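PDB 3SUM: cerato-platanin-like protein from Moniliophthora perniciosa, which is of unknown function but belongs to the cerato-platanins, small fungal proteins with a double-psi beta-barrel fold, some of which probably act as elicitors of plant defence. Local coordinates for residues Leu97-Asn101 against Gly102-Gly106; Gly89-Asp92 against Leu93-Leu97; Trp7-Lys10 against Phe11-Thr15. All coordinates share one frame; numbering follows the deposited sequence.

Contact 1: residues Leu97-Asn101 against Gly102-Gly106; sequences LTTFN and GAPEG
A103 O draws three approaches of unequal strength. F100 N bonds A103 O at 2.9 Å, E105 N reaches it through a weak bond from two residues on, and T99 CA touches the same A103 O in a C-H...O contact at 3.1 Å. The reciprocal bond, A103 N to F100 O at 2.9 Å, closes a type I' beta turn, with N101 and G102 at the bend, both at positive phi. F100 and A103 thus form a single antiparallel hydrogen-bonded pair. Further back, G106 N bonds T98 O at 3.2 Å, a straight N-H (170°) that approaches from above the carbonyl plane. T98 turns OG1 between its backbone N and carbonyl carbon (chi1 64°), where it lies 3.1 Å from G106 CA while bonding V94 O. E105 runs extended beside F100, its OE1 3.8 Å from F100 CB and the carboxylate tilted 38° against the ring. K69 (salt bridge) and the Y68 hydroxyl hold OE1, which probably favours the charged form. The hairpin-like loop connects helix 91-97 to helix 105-109; at its base T99 OG1 bonds K95 O in the first helix, and T98 packs on Y68 of strand 63-68.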
ATOM      1  N   LEU A  97      -2.703   1.908  10.931  1.00 15.81           N
ATOM      2  CA  LEU A  97      -1.453   2.684  10.955  1.00 13.79           C
ATOM      3  C   LEU A  97      -1.644   3.961  11.781  1.00 13.03           C
ATOM      4  O   LEU A  97      -0.679   4.467  12.378  1.00 13.36           O
ATOM      5  CB  LEU A  97      -1.126   3.129   9.530  1.00 12.69           C
ATOM      6  CG  LEU A  97       0.035   4.071   9.268  1.00 13.05           C
ATOM      7  CD1 LEU A  97       1.436   3.554   9.810  1.00 13.27           C
ATOM      8  CD2 LEU A  97       0.062   4.317   7.699  1.00 13.98           C
ATOM      9  N   THR A  98      -2.864   4.510  11.784  1.00 13.16           N
ATOM     10  CA  THR A  98      -3.078   5.898  12.211  1.00 14.56           C
ATOM     11  C   THR A  98      -3.925   5.934  13.443  1.00 14.04           C
ATOM     12  O   THR A  98      -4.512   6.948  13.783  1.00 13.87           O
ATOM     13  CB  THR A  98      -3.705   6.787  11.139  1.00 12.99           C
ATOM     14  OG1 THR A  98      -5.033   6.299  10.846  1.00 15.01           O
ATOM     15  CG2 THR A  98      -2.863   6.791   9.885  1.00 17.68           C
ATOM     16  N   THR A  99      -3.929   4.815  14.158  1.00 15.80           N
ATOM     17  CA  THR A  99      -4.500   4.764  15.502  1.00 15.40           C
ATOM     18  C   THR A  99      -3.361   4.980  16.509  1.00 16.91           C
ATOM     19  O   THR A  99      -2.284   4.389  16.383  1.00 18.92           O
ATOM     20  CB  THR A  99      -5.092   3.364  15.738  1.00 16.87           C
ATOM     21  OG1 THR A  99      -6.239   3.217  14.890  1.00 18.45           O
ATOM     22  CG2 THR A  99      -5.541   3.246  17.203  1.00 21.39           C
ATOM     23  N   PHE A 100      -3.591   5.833  17.489  1.00 16.16           N
ATOM     24  CA  PHE A 100      -2.602   6.156  18.486  1.00 17.00           C
ATOM     25  C   PHE A 100      -3.239   5.916  19.874  1.00 16.43           C
ATOM     26  O   PHE A 100      -4.189   6.583  20.254  1.00 17.99           O
ATOM     27  CB  PHE A 100      -2.153   7.606  18.364  1.00 16.01           C
ATOM     28  CG  PHE A 100      -1.117   7.987  19.428  1.00 18.92           C
ATOM     29  CD1 PHE A 100       0.162   7.396  19.409  1.00 16.63           C
ATOM     30  CD2 PHE A 100      -1.461   8.847  20.465  1.00 16.47           C
ATOM     31  CE1 PHE A 100       1.099   7.706  20.380  1.00 19.17           C
ATOM     32  CE2 PHE A 100      -0.505   9.192  21.432  1.00 17.69           C
ATOM     33  CZ  PHE A 100       0.766   8.641  21.385  1.00 19.74           C
ATOM     34  N   ASN A 101      -2.718   4.905  20.556  1.00 19.46           N
ATOM     35  CA  ASN A 101      -3.145   4.545  21.905  1.00 19.66           C
ATOM     36  C   ASN A 101      -4.652   4.437  21.914  1.00 21.08           C
ATOM     37  O   ASN A 101      -5.295   5.061  22.704  1.00 20.72           O
ATOM     38  CB  ASN A 101      -2.624   5.590  22.913  1.00 20.94           C
ATOM     39  CG  ASN A 101      -1.129   5.543  23.067  1.00 23.96           C
ATOM     40  OD1 ASN A 101      -0.484   4.597  22.640  1.00 24.74           O
ATOM     41  ND2 ASN A 101      -0.561   6.541  23.730  1.00 27.35           N
ATOM     42  N   GLY A 102      -5.221   3.684  20.951  1.00 21.40           N
ATOM     43  CA  GLY A 102      -6.647   3.431  20.929  1.00 22.23           C
ATOM     44  C   GLY A 102      -7.474   4.456  20.163  1.00 20.84           C
ATOM     45  O   GLY A 102      -8.651   4.214  19.856  1.00 21.72           O
ATOM     46  N   ALA A 103      -6.914   5.617  19.840  1.00 18.85           N
ATOM     47  CA  ALA A 103      -7.719   6.599  19.123  1.00 18.28           C
ATOM     48  C   ALA A 103      -7.465   6.475  17.606  1.00 17.97           C
ATOM     49  O   ALA A 103      -6.343   6.597  17.171  1.00 18.26           O
ATOM     50  CB  ALA A 103      -7.413   8.025  19.622  1.00 17.16           C
ATOM     51  N   PRO A 104      -8.507   6.194  16.821  1.00 18.99           N
ATOM     52  CA  PRO A 104      -8.306   6.020  15.390  1.00 17.59           C
ATOM     53  C   PRO A 104      -8.239   7.360  14.740  1.00 17.35           C
ATOM     54  O   PRO A 104      -9.118   7.713  13.979  1.00 17.49           O
ATOM     55  CB  PRO A 104      -9.587   5.235  14.938  1.00 18.21           C
ATOM     56  CG  PRO A 104     -10.174   4.620  16.287  1.00 20.49           C
ATOM     57  CD  PRO A 104      -9.864   5.766  17.258  1.00 18.97           C
ATOM     58  N   GLU A 105      -7.197   8.119  15.032  1.00 15.98           N
ATOM     59  CA  GLU A 105      -7.105   9.490  14.530  1.00 17.60           C
ATOM     60  C   GLU A 105      -7.291   9.645  13.041  1.00 17.42           C
ATOM     61  O   GLU A 105      -8.072  10.489  12.575  1.00 17.14           O
ATOM     62  CB  GLU A 105      -5.742  10.048  14.951  1.00 16.81           C
ATOM     63  CG  GLU A 105      -5.567  10.005  16.506  1.00 15.78           C
ATOM     64  CD  GLU A 105      -4.218  10.478  16.953  1.00 16.09           C
ATOM     65  OE1 GLU A 105      -3.268  10.474  16.131  1.00 15.06           O
ATOM     66  OE2 GLU A 105      -4.111  10.869  18.105  1.00 16.57           O
ATOM     67  N   GLY A 106      -6.529   8.877  12.291  1.00 17.61           N
ATOM     68  CA  GLY A 106      -6.507   9.022  10.842  1.00 16.36           C
ATOM     69  C   GLY A 106      -7.787   8.530  10.224  1.00 16.32           C
ATOM     70  O   GLY A 106      -8.303   9.146   9.269  1.00 16.74           O
TER

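Contact 2: residues Gly89-Asp92 against Leu93-Leu97; sequences GGTD and LVKNL
The first turn of helix 91-97 begins at G90, its N-cap residue, and G90 O takes a hydrogen bond from V94 N at 3.0 Å, nearly along the C=O axis. The next two steps repeat the i to i+4 pattern: K95 N to T91 O at 2.8 Å and N96 N to D92 O at 2.8 Å, each donor somewhat tilted from the carbonyl plane. Side-chain carbons come close to these carbonyls. V94 CG2, set beside its backbone N with CG1 anti to it (chi1 176°), comes within 3.3 Å of G90 O and also meets G89 O. L93 sends CD2 back along the chain to 4.0 Å from G89 CA, where there is no side chain to meet it. K95 brings CB to 3.2 Å from T91 O, then bends at chi3, and its ammonium makes a cation-pi contact with Y107. D92 OD1 and K95 NZ stay 4.9 Å apart, too far for a salt bridge, though the opposite charges may still attract weakly; at the start of the helix the D92 carboxylate would probably also be favoured by the helix dipole. On the sheet side, L93 packs on A73 and V75 of strand 71-79, and V94 on I5 and W7. Strand 86-89 passes through the N-cap G90 straight into helix 91-97, a strand-to-helix junction in the double-psi beta barrel.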
ATOM      1  N   GLY A  89      -4.909   4.520   1.135  1.00 13.95           N
ATOM      2  CA  GLY A  89      -4.699   3.125   1.453  1.00 10.46           C
ATOM      3  C   GLY A  89      -6.017   2.450   1.826  1.00 13.26           C
ATOM      4  O   GLY A  89      -7.051   3.076   2.043  1.00 13.69           O
ATOM      5  N   GLY A  90      -5.965   1.146   1.904  1.00 13.09           N
ATOM      6  CA  GLY A  90      -7.105   0.364   2.327  1.00 13.24           C
ATOM      7  C   GLY A  90      -7.513   0.801   3.688  1.00 13.58           C
ATOM      8  O   GLY A  90      -6.699   1.193   4.491  1.00 12.45           O
ATOM      9  N   THR A  91      -8.789   0.667   3.967  1.00 14.40           N
ATOM     10  CA  THR A  91      -9.349   1.106   5.226  1.00 15.79           C
ATOM     11  C   THR A  91      -8.657   0.533   6.494  1.00 16.35           C
ATOM     12  O   THR A  91      -8.286   1.285   7.417  1.00 15.95           O
ATOM     13  CB  THR A  91     -10.834   0.765   5.198  1.00 17.68           C
ATOM     14  OG1 THR A  91     -11.347   1.130   3.895  1.00 16.28           O
ATOM     15  CG2 THR A  91     -11.568   1.449   6.298  1.00 16.02           C
ATOM     16  N   ASP A  92      -8.514  -0.768   6.558  1.00 14.18           N
ATOM     17  CA  ASP A  92      -7.963  -1.397   7.755  1.00 15.05           C
ATOM     18  C   ASP A  92      -6.485  -1.016   7.893  1.00 13.37           C
ATOM     19  O   ASP A  92      -5.961  -0.734   8.968  1.00 13.74           O
ATOM     20  CB  ASP A  92      -7.977  -2.913   7.505  1.00 15.26           C
ATOM     21  CG  ASP A  92      -9.421  -3.531   7.499  1.00 19.85           C
ATOM     22  OD1 ASP A  92     -10.358  -2.848   7.827  1.00 26.90           O
ATOM     23  OD2 ASP A  92      -9.519  -4.726   7.139  1.00 29.02           O
ATOM     24  N   LEU A  93      -5.776  -1.023   6.770  1.00 13.79           N
ATOM     25  CA  LEU A  93      -4.379  -0.554   6.805  1.00 13.20           C
ATOM     26  C   LEU A  93      -4.289   0.813   7.476  1.00 11.82           C
ATOM     27  O   LEU A  93      -3.485   1.055   8.385  1.00 11.75           O
ATOM     28  CB  LEU A  93      -3.839  -0.513   5.360  1.00 12.47           C
ATOM     29  CG  LEU A  93      -2.670   0.421   5.081  1.00 13.53           C
ATOM     30  CD1 LEU A  93      -1.413  -0.209   5.756  1.00 14.05           C
ATOM     31  CD2 LEU A  93      -2.449   0.628   3.594  1.00 19.18           C
ATOM     32  N   VAL A  94      -5.102   1.766   7.011  1.00 11.87           N
ATOM     33  CA  VAL A  94      -5.023   3.094   7.482  1.00 12.28           C
ATOM     34  C   VAL A  94      -5.466   3.238   8.900  1.00 14.73           C
ATOM     35  O   VAL A  94      -4.785   3.871   9.731  1.00 14.07           O
ATOM     36  CB  VAL A  94      -5.800   4.095   6.507  1.00 12.65           C
ATOM     37  CG1 VAL A  94      -5.782   5.488   7.086  1.00 15.26           C
ATOM     38  CG2 VAL A  94      -5.120   4.034   5.108  1.00 14.67           C
ATOM     39  N   LYS A  95      -6.521   2.499   9.224  1.00 15.38           N
ATOM     40  CA  LYS A  95      -7.069   2.519  10.522  1.00 16.80           C
ATOM     41  C   LYS A  95      -6.039   2.032  11.504  1.00 17.62           C
ATOM     42  O   LYS A  95      -5.855   2.656  12.582  1.00 19.64           O
ATOM     43  CB  LYS A  95      -8.313   1.609  10.569  1.00 16.85           C
ATOM     44  CG  LYS A  95      -9.192   1.760  11.720  1.00 20.80           C
ATOM     45  CD  LYS A  95     -10.291   0.589  11.681  1.00 24.06           C
ATOM     46  CE  LYS A  95     -11.380   0.904  10.692  1.00 27.22           C
ATOM     47  NZ  LYS A  95     -12.656   0.056  10.985  1.00 28.95           N
ATOM     48  N   ASN A  96      -5.348   0.963  11.155  1.00 16.39           N
ATOM     49  CA  ASN A  96      -4.340   0.472  12.053  1.00 18.32           C
ATOM     50  C   ASN A  96      -3.103   1.350  12.075  1.00 18.04           C
ATOM     51  O   ASN A  96      -2.546   1.573  13.146  1.00 18.52           O
ATOM     52  CB  ASN A  96      -4.050  -0.980  11.788  1.00 17.38           C
ATOM     53  CG  ASN A  96      -5.328  -1.840  11.952  1.00 24.01           C
ATOM     54  OD1 ASN A  96      -6.173  -1.536  12.812  1.00 31.73           O
ATOM     55  ND2 ASN A  96      -5.506  -2.836  11.107  1.00 26.28           N
ATOM     56  N   LEU A  97      -2.703   1.908  10.931  1.00 15.81           N
ATOM     57  CA  LEU A  97      -1.453   2.684  10.955  1.00 13.79           C
ATOM     58  C   LEU A  97      -1.644   3.961  11.781  1.00 13.03           C
ATOM     59  O   LEU A  97      -0.679   4.467  12.378  1.00 13.36           O
ATOM     60  CB  LEU A  97      -1.126   3.129   9.530  1.00 12.69           C
ATOM     61  CG  LEU A  97       0.035   4.071   9.268  1.00 13.05           C
ATOM     62  CD1 LEU A  97       1.436   3.554   9.810  1.00 13.27           C
ATOM     63  CD2 LEU A  97       0.062   4.317   7.699  1.00 13.98           C
TER

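Contact 3: residues Trp7-Lys10 against Phe11-Thr15; sequences WDDK and FQNDT
F11 swings its ring round beside its own backbone N (chi1 -55°), which brings the ring face against K10 CB, whereas K10 holds CG anti to its N and so carries CG and CD on across the ring. K10 CB makes a CH-pi contact 4.1 Å from the F11 ring centroid, only 4° off the ring normal. Further along the extended chain, K10 CD comes 3.9 Å from F11 CE1, and its NZ reaches beyond the two segments to a salt bridge with D79. D8 CB meets the ring at CE2 and CD2, 3.8 Å from F11 CE2, and its carboxylate plane stands 72° from the ring. The aspartate is held in turn by K10 N, which bonds D8 OD1 at 2.8 Å from above the carboxylate plane, making an Asx turn.

The backbone coils tightly here. F11 N bonds D8 O, Q12 N bonds D9 O at 2.9 Å and N13 N bonds K10 O, three successive i to i+3 links, all with the donor above the carbonyl plane.

Two waters tie D9 to the residues beyond. One accepts from Q12 NE2 at 2.8 Å and donates to D9 OD1, while Q12 OE1 has its partner in D92 of helix 91-97. The other accepts from N13 ND2 at 2.7 Å and gives D9 OD2 a weak bond. N13 OD1 then takes both the hydroxyl and the backbone N of T15, from the same face of the amide, in a second Asx turn.

F11 itself is buried, packing on V78 and V88 of two strands of the sheet. The arrangement is that of a short 3-10 helix following strand 4-7, bracketed by an Asx turn at its start and another after its end.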
ATOM      1  N   TRP A   7      -7.962   7.053   3.302  1.00 15.87           N
ATOM      2  CA  TRP A   7      -8.363   5.702   3.149  1.00 15.82           C
ATOM      3  C   TRP A   7      -9.504   5.596   2.150  1.00 16.25           C
ATOM      4  O   TRP A   7     -10.283   6.527   1.936  1.00 17.30           O
ATOM      5  CB  TRP A   7      -8.688   5.058   4.515  1.00 15.42           C
ATOM      6  CG  TRP A   7      -9.812   5.703   5.309  1.00 14.96           C
ATOM      7  CD1 TRP A   7      -9.681   6.609   6.302  1.00 13.33           C
ATOM      8  CD2 TRP A   7     -11.201   5.446   5.173  1.00 14.90           C
ATOM      9  NE1 TRP A   7     -10.911   6.923   6.799  1.00 15.69           N
ATOM     10  CE2 TRP A   7     -11.865   6.251   6.089  1.00 16.01           C
ATOM     11  CE3 TRP A   7     -11.955   4.626   4.309  1.00 18.02           C
ATOM     12  CZ2 TRP A   7     -13.284   6.248   6.235  1.00 15.48           C
ATOM     13  CZ3 TRP A   7     -13.347   4.603   4.458  1.00 18.23           C
ATOM     14  CH2 TRP A   7     -14.003   5.419   5.398  1.00 16.15           C
ATOM     15  N   ASP A   8      -9.618   4.399   1.613  1.00 16.64           N
ATOM     16  CA  ASP A   8     -10.586   4.078   0.562  1.00 17.37           C
ATOM     17  C   ASP A   8     -10.699   2.569   0.573  1.00 17.26           C
ATOM     18  O   ASP A   8      -9.720   1.840   0.412  1.00 16.23           O
ATOM     19  CB  ASP A   8     -10.054   4.543  -0.823  1.00 16.22           C
ATOM     20  CG  ASP A   8     -11.048   4.375  -1.986  1.00 20.08           C
ATOM     21  OD1 ASP A   8     -11.950   3.566  -1.956  1.00 19.15           O
ATOM     22  OD2 ASP A   8     -10.800   4.997  -3.046  1.00 26.36           O
ATOM     23  N   ASP A   9     -11.947   2.130   0.631  1.00 15.67           N
ATOM     24  CA  ASP A   9     -12.327   0.746   0.618  1.00 15.04           C
ATOM     25  C   ASP A   9     -11.855   0.023  -0.615  1.00 15.07           C
ATOM     26  O   ASP A   9     -11.592  -1.183  -0.558  1.00 15.14           O
ATOM     27  CB  ASP A   9     -13.869   0.710   0.655  1.00 17.96           C
ATOM     28  CG  ASP A   9     -14.422  -0.714   0.739  1.00 19.89           C
ATOM     29  OD1 ASP A   9     -14.401  -1.248   1.876  1.00 25.32           O
ATOM     30  OD2 ASP A   9     -14.885  -1.244  -0.308  1.00 21.25           O
ATOM     31  N   LYS A  10     -11.673   0.746  -1.739  1.00 14.74           N
ATOM     32  CA  LYS A  10     -11.194   0.101  -2.965  1.00 13.72           C
ATOM     33  C   LYS A  10      -9.993  -0.820  -2.729  1.00 13.16           C
ATOM     34  O   LYS A  10      -9.864  -1.903  -3.286  1.00 13.48           O
ATOM     35  CB  LYS A  10     -10.747   1.187  -4.009  1.00 13.95           C
ATOM     36  CG  LYS A  10     -10.301   0.551  -5.315  1.00 15.09           C
ATOM     37  CD  LYS A  10      -9.962   1.688  -6.371  1.00 18.68           C
ATOM     38  CE  LYS A  10      -9.552   1.140  -7.743  1.00 21.33           C
ATOM     39  NZ  LYS A  10      -8.962   2.219  -8.742  1.00 20.38           N
ATOM     40  N   PHE A  11      -9.040  -0.335  -1.942  1.00 13.69           N
ATOM     41  CA  PHE A  11      -7.760  -1.036  -1.779  1.00 14.06           C
ATOM     42  C   PHE A  11      -7.822  -2.212  -0.808  1.00 14.61           C
ATOM     43  O   PHE A  11      -6.821  -2.876  -0.578  1.00 14.68           O
ATOM     44  CB  PHE A  11      -6.738   0.005  -1.404  1.00 12.61           C
ATOM     45  CG  PHE A  11      -6.729   1.079  -2.423  1.00 14.01           C
ATOM     46  CD1 PHE A  11      -6.373   0.771  -3.739  1.00 15.37           C
ATOM     47  CD2 PHE A  11      -7.133   2.370  -2.104  1.00 15.68           C
ATOM     48  CE1 PHE A  11      -6.430   1.785  -4.762  1.00 16.57           C
ATOM     49  CE2 PHE A  11      -7.189   3.375  -3.083  1.00 14.76           C
ATOM     50  CZ  PHE A  11      -6.814   3.092  -4.425  1.00 14.57           C
ATOM     51  N   GLN A  12      -8.997  -2.480  -0.280  1.00 13.52           N
ATOM     52  CA  GLN A  12      -9.113  -3.765   0.428  1.00 13.64           C
ATOM     53  C   GLN A  12     -10.296  -4.541  -0.106  1.00 14.56           C
ATOM     54  O   GLN A  12     -10.858  -5.436   0.589  1.00 14.97           O
ATOM     55  CB  GLN A  12      -9.198  -3.586   1.951  1.00 13.06           C
ATOM     56  CG  GLN A  12     -10.338  -2.785   2.460  1.00 12.44           C
ATOM     57  CD  GLN A  12     -10.282  -2.686   3.933  1.00 15.51           C
ATOM     58  OE1 GLN A  12      -9.208  -2.473   4.500  1.00 13.27           O
ATOM     59  NE2 GLN A  12     -11.433  -2.936   4.603  1.00 13.26           N
ATOM     60  N   ASN A  13     -10.647  -4.204  -1.330  1.00 14.58           N
ATOM     61  CA  ASN A  13     -11.712  -4.939  -2.018  1.00 15.30           C
ATOM     62  C   ASN A  13     -11.123  -6.073  -2.799  1.00 15.11           C
ATOM     63  O   ASN A  13     -10.727  -5.893  -3.943  1.00 15.02           O
ATOM     64  CB  ASN A  13     -12.521  -4.006  -2.908  1.00 14.77           C
ATOM     65  CG  ASN A  13     -13.771  -4.693  -3.490  1.00 16.75           C
ATOM     66  OD1 ASN A  13     -13.872  -5.938  -3.525  1.00 17.65           O
ATOM     67  ND2 ASN A  13     -14.738  -3.878  -3.935  1.00 15.49           N
ATOM     68  N   ASP A  14     -11.114  -7.268  -2.172  1.00 14.07           N
ATOM     69  CA  ASP A  14     -10.461  -8.431  -2.690  1.00 15.22           C
ATOM     70  C   ASP A  14     -11.071  -8.813  -4.015  1.00 15.01           C
ATOM     71  O   ASP A  14     -10.384  -9.435  -4.841  1.00 15.40           O
ATOM     72  CB  ASP A  14     -10.535  -9.602  -1.724  1.00 15.06           C
ATOM     73  CG  ASP A  14     -11.932  -9.852  -1.235  1.00 19.71           C
ATOM     74  OD1 ASP A  14     -12.543 -10.812  -1.719  1.00 21.07           O
ATOM     75  OD2 ASP A  14     -12.432  -9.057  -0.408  1.00 22.78           O
ATOM     76  N   THR A  15     -12.296  -8.375  -4.265  1.00 13.35           N
ATOM     77  CA  THR A  15     -13.038  -8.894  -5.434  1.00 14.59           C
ATOM     78  C   THR A  15     -12.780  -8.159  -6.695  1.00 16.90           C
ATOM     79  O   THR A  15     -13.173  -8.623  -7.803  1.00 17.06           O
ATOM     80  CB  THR A  15     -14.551  -8.905  -5.207  1.00 15.77           C
ATOM     81  OG1 THR A  15     -15.078  -7.544  -5.257  1.00 17.79           O
ATOM     82  CG2 THR A  15     -14.832  -9.534  -3.849  1.00 19.64           C
TER
HETATM   83  O   HOH W   1     -13.659  -3.798   3.192  1.00 20.17           O
HETATM   84  O   HOH W   2     -14.996  -1.151  -3.722  1.00 26.01           O

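Contact 2 is the middle member, its centre about 10 Å from each of the others, whereas contacts 1 and 3 have centres about 20 Å apart. Contacts 1 and 2 share L97: the helix of contact 2 runs out into the turn of contact 1. Contact 3 meets the other end of that helix. Q12 OE1 probably bonds D92 N at 2.8 Å, supplying an acceptor to the first turn, and D8 N probably bonds G89 O at 2.9 Å. Between the outer two there is one thin touch, W7 CD1 against G106 O at 4.1 Å. Contact 1 is the most peripheral, its centre about 18 Å from the chain's centre; that of contact 2 is about 9 Å from it.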